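Local coordinates for NIPSNAP domain protein (Burkholderia xenovorans, PDB 5K9F) that is of unknown function but belongs to the NipSnap family, has a dimeric alpha/beta-barrel type fold and holds oxamic acid in a pocket between its helices and sheet, at residues L27-A32 with K85-R90; A36-A41 with Q61-D66; A76-S79 with Q83-S86. All blocks are in the same frame, centred on the assembly; numbering follows the deposited sequence. Where two conformers were deposited one is given.

Contact 1: L27-A32 with K85-R90; sequences LSLYEA and KSFVGR
Helix 23-33 and helix 82-91 run almost antiparallel where residues 27-32 face residues 85-90. The axes of these segments lie 10.8 Å apart at closest approach, at 170°. Tyr30 and Phe87 are level with each other, their CA atoms 7.9 Å apart. Both helices lie on one side of the antiparallel sheet of this ferredoxin-like domain, in the dimeric alpha/beta-barrel clan. At this spacing the gap is bridged mainly by Phe87. Its side chain sets out toward helix 23-33, with CG anti to the backbone N (chi1 163°). The outer end of the ring reaches the backbone of that helix, with CE1 of Phe87 3.7 Å from CA of Tyr30. Leu29 also meets this end of the ring; its CG is 4.1 Å from CE1 of Phe87, and the two side chains pass in opposite directions. The rings of Tyr30 and Phe87 meet obliquely, with planes at 57°. CZ of Phe87 lies at the edge of the Tyr30 ring, 3.6 Å from CD1 of Tyr30. The hydroxyl of Tyr30 is hydrogen-bonded to Gln38, and its ring stacks on Tyr48. Phe87 also touches the bound oxamic acid, so this packing forms part of the pocket wall. Arg90 turns its guanidinium back to a salt bridge with Glu33. The carbonyl O of Arg90 meets CD2 of Leu29 at 4.0 Å.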
loop_
_atom_site.group_PDB
_atom_site.type_symbol
_atom_site.label_atom_id
_atom_site.label_comp_id
_atom_site.label_asym_id
_atom_site.label_seq_id
_atom_site.Cartn_x
_atom_site.Cartn_y
_atom_site.Cartn_z
ATOM N N LEU A 27 -6.104 9.957 24.225
ATOM C CA LEU A 27 -7.528 10.245 24.373
ATOM C C LEU A 27 -7.820 10.936 25.699
ATOM O O LEU A 27 -8.679 11.817 25.761
ATOM C CB LEU A 27 -8.351 8.960 24.248
ATOM C CG LEU A 27 -8.391 8.380 22.831
ATOM C CD1 LEU A 27 -9.155 7.058 22.842
ATOM C CD2 LEU A 27 -9.009 9.374 21.844
ATOM N N SER A 28 -7.128 10.540 26.767
ATOM C CA SER A 28 -7.321 11.200 28.055
ATOM C C SER A 28 -6.850 12.647 28.014
ATOM O O SER A 28 -7.529 13.542 28.536
ATOM C CB SER A 28 -6.585 10.434 29.151
ATOM O OG SER A 28 -7.205 9.187 29.386
ATOM N N LEU A 29 -5.684 12.890 27.416
ATOM C CA LEU A 29 -5.153 14.247 27.329
ATOM C C LEU A 29 -6.027 15.120 26.440
ATOM O O LEU A 29 -6.301 16.282 26.776
ATOM C CB LEU A 29 -3.719 14.198 26.801
ATOM C CG LEU A 29 -2.911 15.492 26.756
ATOM C CD1 LEU A 29 -2.712 16.078 28.142
ATOM C CD2 LEU A 29 -1.570 15.199 26.098
ATOM N N TYR A 30 -6.481 14.574 25.308
ATOM C CA TYR A 30 -7.370 15.313 24.417
ATOM C C TYR A 30 -8.681 15.670 25.113
ATOM O O TYR A 30 -9.137 16.820 25.053
ATOM C CB TYR A 30 -7.632 14.492 23.143
ATOM C CG TYR A 30 -8.654 15.141 22.225
ATOM C CD1 TYR A 30 -8.323 16.253 21.461
ATOM C CD2 TYR A 30 -9.957 14.660 22.150
ATOM C CE1 TYR A 30 -9.257 16.854 20.630
ATOM C CE2 TYR A 30 -10.899 15.255 21.327
ATOM C CZ TYR A 30 -10.539 16.347 20.561
ATOM O OH TYR A 30 -11.477 16.941 19.735
ATOM N N GLU A 31 -9.308 14.701 25.785
ATOM C CA GLU A 31 -10.588 15.005 26.425
ATOM C C GLU A 31 -10.425 16.096 27.472
ATOM O O GLU A 31 -11.300 16.959 27.634
ATOM C CB GLU A 31 -11.197 13.750 27.054
ATOM C CG GLU A 31 -12.598 14.004 27.620
ATOM C CD GLU A 31 -13.266 12.765 28.204
ATOM O OE1 GLU A 31 -12.697 11.657 28.118
ATOM O OE2 GLU A 31 -14.379 12.908 28.759
ATOM N N ALA A 32 -9.296 16.090 28.182
ATOM C CA ALA A 32 -9.106 17.055 29.257
ATOM C C ALA A 32 -8.711 18.437 28.747
ATOM O O ALA A 32 -9.079 19.444 29.366
ATOM C CB ALA A 32 -8.048 16.542 30.235
ATOM N N LYS A 85 -2.751 25.728 20.554
ATOM C CA LYS A 85 -1.319 25.585 20.304
ATOM C C LYS A 85 -0.627 24.914 21.482
ATOM O O LYS A 85 0.250 24.059 21.294
ATOM C CB LYS A 85 -0.693 26.952 20.024
ATOM C CG LYS A 85 -1.081 27.577 18.693
ATOM C CD LYS A 85 -0.445 28.961 18.560
ATOM C CE LYS A 85 -0.781 29.617 17.235
ATOM N NZ LYS A 85 -0.196 30.990 17.149
ATOM N N SER A 86 -1.014 25.278 22.705
ATOM C CA SER A 86 -0.420 24.659 23.884
ATOM C C SER A 86 -0.724 23.169 23.927
ATOM O O SER A 86 0.168 22.348 24.168
ATOM C CB SER A 86 -0.925 25.347 25.154
ATOM O OG SER A 86 -0.413 26.662 25.253
ATOM N N PHE A 87 -1.985 22.801 23.689
ATOM C CA PHE A 87 -2.344 21.389 23.684
ATOM C C PHE A 87 -1.597 20.630 22.594
ATOM O O PHE A 87 -1.107 19.516 22.826
ATOM C CB PHE A 87 -3.855 21.222 23.506
ATOM C CG PHE A 87 -4.252 19.842 23.085
ATOM C CD1 PHE A 87 -4.215 18.789 23.990
ATOM C CD2 PHE A 87 -4.631 19.580 21.776
ATOM C CE1 PHE A 87 -4.558 17.512 23.593
ATOM C CE2 PHE A 87 -4.969 18.300 21.376
ATOM C CZ PHE A 87 -4.935 17.267 22.289
ATOM N N VAL A 88 -1.500 21.210 21.395
ATOM C CA VAL A 88 -0.777 20.531 20.321
ATOM C C VAL A 88 0.673 20.289 20.729
ATOM O O VAL A 88 1.248 19.234 20.428
ATOM C CB VAL A 88 -0.876 21.340 19.014
ATOM C CG1 VAL A 88 0.128 20.829 17.994
ATOM C CG2 VAL A 88 -2.279 21.246 18.462
ATOM N N GLY A 89 1.269 21.248 21.442
ATOM C CA GLY A 89 2.626 21.064 21.937
ATOM C C GLY A 89 2.747 19.897 22.900
ATOM O O GLY A 89 3.728 19.150 22.865
ATOM N N ARG A 90 1.742 19.708 23.756
ATOM C CA ARG A 90 1.806 18.648 24.757
ATOM C C ARG A 90 1.431 17.283 24.189
ATOM O O ARG A 90 1.962 16.263 24.645
ATOM C CB ARG A 90 0.895 18.984 25.940
ATOM C CG ARG A 90 1.299 20.244 26.698
ATOM C CD ARG A 90 0.456 20.449 27.952
ATOM N NE ARG A 90 -0.930 20.791 27.645
ATOM C CZ ARG A 90 -1.370 22.030 27.443
ATOM N NH1 ARG A 90 -0.528 23.051 27.512
ATOM N NH2 ARG A 90 -2.653 22.248 27.170
#

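Contact 2: A36-A41 with Q61-D66; sequences AIQAGA and QLWGFD
Gln61 and Trp63 reach from strand 58-65 toward Gln38 on helix 35-42. Gln61 comes first. Its CG sits between the backbone N and the carbonyl carbon (chi1 50°), and the chain then extends toward the helix. Its amide and that of Gln38 approach from opposite directions, with planes 78° apart. Two waters join them. Water 1 bonds to OE1 of Gln38 and accepts from NE2 of Gln61. Water 2 accepts from NE2 of Gln38 at 2.8 Å; its bond to OE1 of Gln61 is unusually short. That oxygen has a second donor: NE1 of Trp63 gives OE1 of Gln61 a nearly straight hydrogen bond of 2.7 Å. The bond lies in the carbonyl plane, on a lone pair, and in the indole plane. It ties the amide of Gln61 to the tryptophan edge.

The segments show the helix-on-sheet packing of a ferredoxin-like domain, as in the dimeric alpha/beta-barrel clan. Gln38 also belongs to the oxamic acid pocket, and its OE1 is hydrogen-bonded to Tyr30.

Trp63 gives the strand's largest share of this contact. Its six-membered ring extends to the helix and meets Gln38 obliquely, the amide and ring planes 51° apart. CZ2 of Trp63 is 3.6 Å from CD of Gln38. Ala39 comes to the ring edge, its CA 3.9 Å from CH2 of Trp63.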
loop_
_atom_site.group_PDB
_atom_site.type_symbol
_atom_site.label_atom_id
_atom_site.label_comp_id
_atom_site.label_asym_id
_atom_site.label_seq_id
_atom_site.Cartn_x
_atom_site.Cartn_y
_atom_site.Cartn_z
ATOM N N ALA A 36 -12.888 20.497 24.166
ATOM C CA ALA A 36 -13.779 21.650 24.235
ATOM C C ALA A 36 -13.352 22.732 23.253
ATOM O O ALA A 36 -14.195 23.339 22.587
ATOM C CB ALA A 36 -13.828 22.203 25.662
ATOM N N ILE A 37 -12.044 22.956 23.127
ATOM C CA ILE A 37 -11.543 23.969 22.200
ATOM C C ILE A 37 -11.820 23.561 20.759
ATOM O O ILE A 37 -12.343 24.354 19.964
ATOM C CB ILE A 37 -10.039 24.204 22.430
ATOM C CG1 ILE A 37 -9.781 24.711 23.850
ATOM C CG2 ILE A 37 -9.488 25.183 21.402
ATOM C CD1 ILE A 37 -8.336 24.593 24.254
ATOM N N GLN A 38 -11.468 22.320 20.404
ATOM C CA GLN A 38 -11.593 21.875 19.019
ATOM C C GLN A 38 -13.053 21.775 18.595
ATOM O O GLN A 38 -13.424 22.232 17.509
ATOM C CB GLN A 38 -10.891 20.534 18.819
ATOM C CG GLN A 38 -10.971 20.099 17.356
ATOM C CD GLN A 38 -10.086 18.912 17.032
ATOM O OE1 GLN A 38 -10.015 17.935 17.786
ATOM N NE2 GLN A 38 -9.381 18.997 15.902
ATOM N N ALA A 39 -13.899 21.165 19.432
ATOM C CA ALA A 39 -15.316 21.079 19.099
ATOM C C ALA A 39 -15.949 22.461 19.062
ATOM O O ALA A 39 -16.834 22.725 18.241
ATOM C CB ALA A 39 -16.041 20.183 20.100
ATOM N N GLY A 40 -15.508 23.359 19.943
ATOM C CA GLY A 40 -16.040 24.710 19.924
ATOM C C GLY A 40 -15.732 25.434 18.627
ATOM O O GLY A 40 -16.572 26.162 18.096
ATOM N N ALA A 41 -14.531 25.227 18.092
ATOM C CA ALA A 41 -14.132 25.911 16.867
ATOM C C ALA A 41 -14.726 25.253 15.629
ATOM O O ALA A 41 -15.185 25.947 14.712
ATOM C CB ALA A 41 -12.607 25.935 16.755
ATOM N N GLN A 61 -11.419 10.415 13.400
ATOM C CA GLN A 61 -12.439 11.389 13.755
ATOM C C GLN A 61 -13.212 11.828 12.523
ATOM O O GLN A 61 -12.653 11.965 11.437
ATOM C CB GLN A 61 -11.838 12.614 14.465
ATOM C CG GLN A 61 -10.669 13.249 13.786
ATOM C CD GLN A 61 -9.896 14.145 14.725
ATOM O OE1 GLN A 61 -10.203 15.323 14.859
ATOM N NE2 GLN A 61 -8.890 13.583 15.392
ATOM N N LEU A 62 -14.513 12.031 12.697
ATOM C CA LEU A 62 -15.364 12.540 11.636
ATOM C C LEU A 62 -15.967 13.861 12.082
ATOM O O LEU A 62 -16.516 13.959 13.180
ATOM C CB LEU A 62 -16.472 11.549 11.269
ATOM C CG LEU A 62 -15.973 10.343 10.465
ATOM C CD1 LEU A 62 -15.451 9.248 11.378
ATOM C CD2 LEU A 62 -17.077 9.822 9.561
ATOM N N TRP A 63 -15.852 14.868 11.220
ATOM C CA TRP A 63 -16.377 16.210 11.465
ATOM C C TRP A 63 -17.282 16.619 10.315
ATOM O O TRP A 63 -16.980 16.338 9.153
ATOM C CB TRP A 63 -15.239 17.238 11.582
ATOM C CG TRP A 63 -14.327 17.010 12.742
ATOM C CD1 TRP A 63 -13.177 16.278 12.747
ATOM C CD2 TRP A 63 -14.495 17.512 14.072
ATOM N NE1 TRP A 63 -12.609 16.301 14.007
ATOM C CE2 TRP A 63 -13.408 17.042 14.835
ATOM C CE3 TRP A 63 -15.469 18.303 14.696
ATOM C CZ2 TRP A 63 -13.259 17.353 16.188
ATOM C CZ3 TRP A 63 -15.317 18.613 16.032
ATOM C CH2 TRP A 63 -14.224 18.129 16.764
ATOM N N GLY A 64 -18.389 17.287 10.638
ATOM C CA GLY A 64 -19.325 17.775 9.638
ATOM C C GLY A 64 -19.239 19.289 9.497
ATOM O O GLY A 64 -19.248 20.013 10.494
ATOM N N PHE A 65 -19.177 19.750 8.244
ATOM C CA PHE A 65 -19.070 21.174 7.941
ATOM C C PHE A 65 -20.148 21.597 6.956
ATOM O O PHE A 65 -20.542 20.828 6.076
ATOM C CB PHE A 65 -17.698 21.512 7.361
ATOM C CG PHE A 65 -16.566 21.235 8.301
ATOM C CD1 PHE A 65 -16.257 22.128 9.311
ATOM C CD2 PHE A 65 -15.791 20.089 8.157
ATOM C CE1 PHE A 65 -15.195 21.887 10.182
ATOM C CE2 PHE A 65 -14.740 19.831 9.029
ATOM C CZ PHE A 65 -14.436 20.731 10.036
ATOM N N ASP A 66 -20.622 22.841 7.113
ATOM C CA ASP A 66 -21.604 23.380 6.178
ATOM C C ASP A 66 -21.043 23.462 4.767
ATOM O O ASP A 66 -21.786 23.312 3.790
ATOM C CB ASP A 66 -22.061 24.770 6.624
ATOM C CG ASP A 66 -22.791 24.754 7.947
ATOM O OD1 ASP A 66 -23.315 23.688 8.329
ATOM O OD2 ASP A 66 -22.850 25.824 8.600
HETATM O O HOH W 1 -8.216 15.751 17.590
HETATM O O HOH W 2 -8.260 16.844 14.537
#

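Contact 3: A76-S79 with Q83-S86; sequences AILS and QWKS. With OXM (oxamic acid), chain B.
Leu78 covers one face of the Trp84 indole where residues 76-79 meet residues 83-86. It stands on the last turn of helix 68-79. In Leu78, CG is anti to the backbone N (chi1 175°), which carries the two methyl groups over the indole. CD1 of Leu78 makes a CH-pi contact over the face of the five-membered ring, 3.5 Å from CD2 of Trp84. CD2 of the same leucine, Leu78, lies farther along, 3.9 Å from CE2 of Trp84. The backbone takes part as well, with O of Leu78 3.4 Å from CD1 of Trp84.

Helices 68-79 and 82-91 follow each other, joined by a short link, on the helical side of the ferredoxin-like domain. Asn81 in this link accepts a hydrogen bond from the backbone N of Trp84 through OD1. Trp84 is a residue of the oxamic acid pocket. While Leu78 takes a face of the indole, N1 of the oxamic acid lies at its edge, in the ring plane. O1 of the oxamic acid comes in obliquely, 3.6 Å from CH2 of Trp84.

Ser79 closes the segment. Its OG is hydrogen-bonded to the backbone O of Lys75. Water 3 links OG of Ser79 and NE1 of Trp84 by weak bonds, both 3.4 Å long. The extended chain of Lys85 runs past the helix end, its CE 3.3 Å from O of Ser79.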
loop_
_atom_site.group_PDB
_atom_site.type_symbol
_atom_site.label_atom_id
_atom_site.label_comp_id
_atom_site.label_asym_id
_atom_site.label_seq_id
_atom_site.Cartn_x
_atom_site.Cartn_y
_atom_site.Cartn_z
ATOM N N ALA A 76 -8.793 27.692 10.603
ATOM C CA ALA A 76 -7.862 28.779 10.884
ATOM C C ALA A 76 -8.136 29.380 12.255
ATOM O O ALA A 76 -7.203 29.786 12.960
ATOM C CB ALA A 76 -7.946 29.848 9.794
ATOM N N ILE A 77 -9.412 29.445 12.649
ATOM C CA ILE A 77 -9.744 29.894 13.997
ATOM C C ILE A 77 -9.105 28.976 15.025
ATOM O O ILE A 77 -8.526 29.434 16.019
ATOM C CB ILE A 77 -11.269 29.974 14.185
ATOM C CG1 ILE A 77 -11.835 31.145 13.373
ATOM C CG2 ILE A 77 -11.621 30.122 15.674
ATOM C CD1 ILE A 77 -13.335 31.152 13.278
ATOM N N LEU A 78 -9.188 27.666 14.795
ATOM C CA LEU A 78 -8.622 26.725 15.752
ATOM C C LEU A 78 -7.102 26.826 15.781
ATOM O O LEU A 78 -6.496 26.886 16.857
ATOM C CB LEU A 78 -9.065 25.311 15.396
ATOM C CG LEU A 78 -8.449 24.202 16.239
ATOM C CD1 LEU A 78 -8.900 24.334 17.687
ATOM C CD2 LEU A 78 -8.855 22.868 15.634
ATOM N N SER A 79 -6.475 26.865 14.599
ATOM C CA SER A 79 -5.015 26.871 14.515
ATOM C C SER A 79 -4.405 28.092 15.180
ATOM O O SER A 79 -3.279 28.021 15.686
ATOM C CB SER A 79 -4.569 26.812 13.053
ATOM O OG SER A 79 -4.909 25.570 12.469
ATOM N N GLN A 83 -4.608 28.456 23.316
ATOM C CA GLN A 83 -4.758 27.251 24.121
ATOM C C GLN A 83 -4.682 25.996 23.263
ATOM O O GLN A 83 -4.204 24.954 23.732
ATOM C CB GLN A 83 -6.072 27.288 24.901
ATOM C CG GLN A 83 -6.093 28.340 26.002
ATOM C CD GLN A 83 -7.330 28.248 26.874
ATOM O OE1 GLN A 83 -8.459 28.240 26.381
ATOM N NE2 GLN A 83 -7.121 28.172 28.184
ATOM N N TRP A 84 -5.139 26.068 22.012
ATOM C CA TRP A 84 -4.975 24.925 21.122
ATOM C C TRP A 84 -3.502 24.667 20.842
ATOM O O TRP A 84 -3.043 23.517 20.861
ATOM C CB TRP A 84 -5.736 25.151 19.817
ATOM C CG TRP A 84 -5.598 23.994 18.858
ATOM C CD1 TRP A 84 -4.936 23.994 17.664
ATOM C CD2 TRP A 84 -6.149 22.675 19.015
ATOM N NE1 TRP A 84 -5.041 22.756 17.070
ATOM C CE2 TRP A 84 -5.789 21.935 17.874
ATOM C CE3 TRP A 84 -6.930 22.060 20.002
ATOM C CZ2 TRP A 84 -6.164 20.594 17.699
ATOM C CZ3 TRP A 84 -7.306 20.732 19.826
ATOM C CH2 TRP A 84 -6.922 20.014 18.683
ATOM N N LYS A 85 -2.751 25.728 20.554
ATOM C CA LYS A 85 -1.319 25.585 20.304
ATOM C C LYS A 85 -0.627 24.914 21.482
ATOM O O LYS A 85 0.250 24.059 21.294
ATOM C CB LYS A 85 -0.693 26.952 20.024
ATOM C CG LYS A 85 -1.081 27.577 18.693
ATOM C CD LYS A 85 -0.445 28.961 18.560
ATOM C CE LYS A 85 -0.781 29.617 17.235
ATOM N NZ LYS A 85 -0.196 30.990 17.149
ATOM N N SER A 86 -1.014 25.278 22.705
ATOM C CA SER A 86 -0.420 24.659 23.884
ATOM C C SER A 86 -0.724 23.169 23.927
ATOM O O SER A 86 0.168 22.348 24.168
ATOM C CB SER A 86 -0.925 25.347 25.154
ATOM O OG SER A 86 -0.413 26.662 25.253
HETATM C C1 OXM B . -5.246 17.044 17.127
HETATM N N1 OXM B . -5.874 17.299 15.984
HETATM O O1 OXM B . -5.822 16.581 18.137
HETATM C C2 OXM B . -3.796 17.281 17.245
HETATM O O2 OXM B . -3.236 16.937 18.312
HETATM O O3 OXM B . -3.155 17.800 16.301
HETATM O O HOH W 3 -3.066 23.434 14.421
#

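Contacts 1, 2 and 3 each line part of the oxamic acid pocket, with centres 11 to 15 Å apart. Helix 23-33 and helix 35-42 follow each other in the chain and serve contacts 1 and 2. Contact 2 then uses strand 58-65 of the antiparallel sheet, and helix 68-79 follows into contact 3. Contacts 1 and 3 share helix 82-91, including Lys85 and Ser86. Contact 2 closes before contact 3 opens, and both lie within the span of contact 1. The Tyr30-Gln38 bond joins contacts 1 and 2. Contacts 2 and 3 pack together, with CB of Ala41 3.8 Å from CB of Leu78. Each contributes one pocket residue: Phe87, Gln38 and Trp84.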